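Local coordinates for protein catalase (Bacillus pumilus, PDB 4QOL) that breaks down hydrogen peroxide to water and oxygen at a buried heme and can probably also oxidise phenolic substrates in a peroxidase-like way, at residues T169-T179 with A459-Y470. Numbering follows the deposited sequence.
Sequences TLTPESTHMLT and AICNFYRADEDY
Tyr470 points its hydroxyl at Thr179, and Tyr470 OH donates a 2.8 Å hydrogen bond to Thr179 OG1. The threonine oxygen lies at the edge of the tyrosine ring, near its plane. The same oxygen donates in turn to Thr175 O, one helical turn back, at 2.8 Å. Thr179 OG1 sits beside its backbone N (chi1 -56°), which makes this return bond possible. Phe463 packs beside the tyrosine bond. Its CB covers one face of the Tyr470 ring, 3.8 Å above the plane. The far rim of the Phe463 ring meets Leu178, with CZ 4.0 Å from Leu178 CB. Thr175 CG2 approaches the same ring obliquely, 3.8 Å from Phe463 CD1. The contact joins the heme-binding catalase core to the C-terminal helical domain of the catalase fold, and helices 175-179 and 459-466 cross almost at right angles (-91°). A valine in place of Thr179 keeps the shape but has no hydroxyl, and would probably leave Tyr470 OH without this acceptor and Thr175 O with only the backbone N of its two donors. At the other end, Asn462 ND2 donates to Thr169 O at 3.2 Å. The bond lies in the amide plane and meets a carbonyl lone pair. Nearby, Thr169 CG2 packs 3.6 Å from Ala459 CB, while Thr169 OG1 turns back to Trp165 O in helix 161-169.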
# COMPACT_ATOMS: atom_id res chain seq x y z
N THR A 169 -24.21 -4.34 -27.99
CA THR A 169 -25.25 -3.95 -28.98
C THR A 169 -25.42 -2.43 -29.14
O THR A 169 -25.69 -1.95 -30.25
CB THR A 169 -26.63 -4.60 -28.67
OG1 THR A 169 -27.10 -4.23 -27.38
CG2 THR A 169 -26.55 -6.09 -28.85
N LEU A 170 -25.25 -1.71 -28.02
CA LEU A 170 -25.28 -0.29 -27.93
C LEU A 170 -23.94 0.41 -28.34
O LEU A 170 -23.87 1.65 -28.38
CB LEU A 170 -25.72 0.16 -26.57
CG LEU A 170 -27.16 -0.28 -26.19
CD1 LEU A 170 -27.44 0.04 -24.74
CD2 LEU A 170 -28.16 0.46 -27.09
N THR A 171 -22.99 -0.42 -28.72
CA THR A 171 -21.62 -0.03 -29.12
C THR A 171 -21.36 -0.80 -30.38
O THR A 171 -20.53 -1.70 -30.46
CB THR A 171 -20.64 -0.41 -27.99
OG1 THR A 171 -21.12 0.18 -26.77
CG2 THR A 171 -19.24 0.05 -28.26
N PRO A 172 -22.06 -0.37 -31.50
CA PRO A 172 -22.04 -1.17 -32.74
C PRO A 172 -20.67 -1.23 -33.43
O PRO A 172 -20.43 -2.11 -34.25
CB PRO A 172 -23.07 -0.45 -33.64
CG PRO A 172 -23.11 0.96 -33.07
CD PRO A 172 -22.98 0.75 -31.58
N GLU A 173 -19.71 -0.38 -33.05
CA GLU A 173 -18.35 -0.60 -33.52
C GLU A 173 -17.73 -1.96 -33.08
O GLU A 173 -16.68 -2.36 -33.63
CB GLU A 173 -17.45 0.57 -33.10
CG GLU A 173 -17.26 0.76 -31.60
CD GLU A 173 -18.20 1.81 -31.06
OE1 GLU A 173 -19.45 1.77 -31.37
OE2 GLU A 173 -17.74 2.67 -30.29
N SER A 174 -18.38 -2.64 -32.13
CA SER A 174 -17.95 -3.94 -31.64
C SER A 174 -18.26 -5.10 -32.60
O SER A 174 -17.80 -6.22 -32.42
CB SER A 174 -18.64 -4.25 -30.29
OG SER A 174 -20.09 -4.38 -30.40
N THR A 175 -19.03 -4.81 -33.66
CA THR A 175 -19.57 -5.88 -34.51
C THR A 175 -18.46 -6.70 -35.21
O THR A 175 -18.54 -7.95 -35.30
CB THR A 175 -20.52 -5.26 -35.58
OG1 THR A 175 -21.53 -4.49 -34.92
CG2 THR A 175 -21.16 -6.29 -36.36
N HIS A 176 -17.44 -6.03 -35.74
CA HIS A 176 -16.32 -6.75 -36.32
C HIS A 176 -15.63 -7.68 -35.29
O HIS A 176 -15.45 -8.88 -35.56
CB HIS A 176 -15.34 -5.77 -36.97
CG HIS A 176 -14.31 -6.41 -37.86
ND1 HIS A 176 -13.19 -5.73 -38.32
CD2 HIS A 176 -14.25 -7.65 -38.41
CE1 HIS A 176 -12.47 -6.54 -39.06
NE2 HIS A 176 -13.08 -7.71 -39.12
N MET A 177 -15.30 -7.16 -34.11
CA MET A 177 -14.68 -7.98 -33.12
C MET A 177 -15.49 -9.21 -32.75
O MET A 177 -14.94 -10.31 -32.61
CB MET A 177 -14.37 -7.18 -31.87
CG MET A 177 -13.71 -7.99 -30.77
SD MET A 177 -12.01 -8.36 -31.23
CE MET A 177 -11.28 -8.68 -29.60
N LEU A 178 -16.76 -9.00 -32.55
CA LEU A 178 -17.62 -10.10 -32.10
C LEU A 178 -17.71 -11.19 -33.18
O LEU A 178 -17.85 -12.40 -32.93
CB LEU A 178 -18.98 -9.59 -31.76
CG LEU A 178 -18.99 -8.63 -30.57
CD1 LEU A 178 -20.37 -8.01 -30.40
CD2 LEU A 178 -18.63 -9.38 -29.31
N THR A 179 -17.58 -10.77 -34.43
CA THR A 179 -17.55 -11.72 -35.55
C THR A 179 -16.29 -12.61 -35.59
O THR A 179 -16.35 -13.75 -36.11
CB THR A 179 -17.73 -10.96 -36.89
OG1 THR A 179 -18.97 -10.22 -36.81
CG2 THR A 179 -17.74 -11.88 -38.08
N ALA A 459 -28.81 -7.09 -31.39
CA ALA A 459 -27.65 -7.86 -31.83
C ALA A 459 -27.82 -8.46 -33.21
O ALA A 459 -26.96 -8.31 -34.10
CB ALA A 459 -27.35 -8.98 -30.83
N ILE A 460 -28.99 -9.07 -33.41
CA ILE A 460 -29.33 -9.60 -34.73
C ILE A 460 -29.27 -8.54 -35.83
O ILE A 460 -28.71 -8.74 -36.88
CB ILE A 460 -30.75 -10.25 -34.70
CG1 ILE A 460 -30.69 -11.52 -33.90
CG2 ILE A 460 -31.25 -10.52 -36.10
CD1 ILE A 460 -32.05 -11.98 -33.48
N CYS A 461 -29.86 -7.38 -35.55
CA CYS A 461 -29.84 -6.28 -36.49
C CYS A 461 -28.44 -5.79 -36.80
O CYS A 461 -28.14 -5.44 -37.95
CB CYS A 461 -30.73 -5.15 -35.98
SG CYS A 461 -32.51 -5.69 -36.07
N ASN A 462 -27.56 -5.75 -35.79
CA ASN A 462 -26.19 -5.34 -36.10
C ASN A 462 -25.50 -6.32 -37.04
O ASN A 462 -24.78 -5.91 -37.93
CB ASN A 462 -25.37 -5.17 -34.78
CG ASN A 462 -25.77 -3.95 -33.96
OD1 ASN A 462 -26.28 -2.99 -34.46
ND2 ASN A 462 -25.43 -3.97 -32.68
N PHE A 463 -25.67 -7.61 -36.79
CA PHE A 463 -25.04 -8.63 -37.65
C PHE A 463 -25.73 -8.68 -39.03
O PHE A 463 -25.07 -8.90 -40.03
CB PHE A 463 -25.04 -9.99 -36.95
CG PHE A 463 -24.21 -10.00 -35.68
CD1 PHE A 463 -22.90 -9.65 -35.74
CD2 PHE A 463 -24.74 -10.41 -34.44
CE1 PHE A 463 -22.10 -9.65 -34.60
CE2 PHE A 463 -23.95 -10.44 -33.27
CZ PHE A 463 -22.62 -10.04 -33.37
N TYR A 464 -27.03 -8.33 -39.07
CA TYR A 464 -27.75 -8.22 -40.36
C TYR A 464 -27.11 -7.09 -41.23
O TYR A 464 -26.92 -7.25 -42.44
CB TYR A 464 -29.23 -7.95 -40.10
CG TYR A 464 -30.09 -8.15 -41.35
CD1 TYR A 464 -30.19 -7.16 -42.30
CD2 TYR A 464 -30.69 -9.36 -41.56
CE1 TYR A 464 -30.93 -7.35 -43.45
CE2 TYR A 464 -31.45 -9.58 -42.68
CZ TYR A 464 -31.54 -8.60 -43.62
OH TYR A 464 -32.32 -8.86 -44.73
N ARG A 465 -26.78 -5.96 -40.60
CA ARG A 465 -26.16 -4.85 -41.31
C ARG A 465 -24.79 -5.22 -41.80
O ARG A 465 -24.34 -4.68 -42.83
CB ARG A 465 -26.04 -3.62 -40.42
CG ARG A 465 -27.37 -3.01 -40.09
CD ARG A 465 -27.21 -1.77 -39.22
NE ARG A 465 -28.53 -1.47 -38.67
CZ ARG A 465 -29.03 -1.69 -37.44
NH1 ARG A 465 -28.32 -2.14 -36.38
NH2 ARG A 465 -30.32 -1.35 -37.27
N ALA A 466 -24.07 -6.05 -41.06
CA ALA A 466 -22.79 -6.60 -41.53
C ALA A 466 -23.04 -7.44 -42.80
O ALA A 466 -22.41 -7.23 -43.84
CB ALA A 466 -22.14 -7.45 -40.44
N ASP A 467 -23.96 -8.37 -42.72
CA ASP A 467 -24.28 -9.23 -43.87
C ASP A 467 -25.68 -9.84 -43.67
O ASP A 467 -25.99 -10.38 -42.61
CB ASP A 467 -23.17 -10.29 -44.05
CG ASP A 467 -23.46 -11.30 -45.17
OD1 ASP A 467 -24.36 -12.16 -45.00
OD2 ASP A 467 -22.81 -11.21 -46.22
N GLU A 468 -26.56 -9.71 -44.68
CA GLU A 468 -27.97 -10.14 -44.49
C GLU A 468 -28.11 -11.62 -44.21
O GLU A 468 -29.00 -11.97 -43.46
CB GLU A 468 -28.90 -9.85 -45.70
CG GLU A 468 -28.41 -10.23 -47.10
CD GLU A 468 -29.45 -9.90 -48.19
OE1 GLU A 468 -30.67 -9.79 -47.87
OE2 GLU A 468 -29.08 -9.76 -49.38
N ASP A 469 -27.24 -12.46 -44.80
CA ASP A 469 -27.25 -13.90 -44.54
C ASP A 469 -26.84 -14.21 -43.07
O ASP A 469 -27.50 -14.99 -42.38
CB ASP A 469 -26.32 -14.64 -45.51
CG ASP A 469 -26.35 -16.17 -45.34
OD1 ASP A 469 -27.43 -16.81 -45.58
OD2 ASP A 469 -25.29 -16.79 -45.00
N TYR A 470 -25.76 -13.55 -42.62
CA TYR A 470 -25.31 -13.62 -41.23
C TYR A 470 -26.48 -13.32 -40.31
O TYR A 470 -26.81 -14.13 -39.44
CB TYR A 470 -24.18 -12.57 -41.13
CG TYR A 470 -23.37 -12.46 -39.82
CD1 TYR A 470 -23.54 -13.34 -38.76
CD2 TYR A 470 -22.35 -11.50 -39.73
CE1 TYR A 470 -22.80 -13.22 -37.62
CE2 TYR A 470 -21.59 -11.39 -38.59
CZ TYR A 470 -21.81 -12.25 -37.54
OH TYR A 470 -20.99 -12.15 -36.40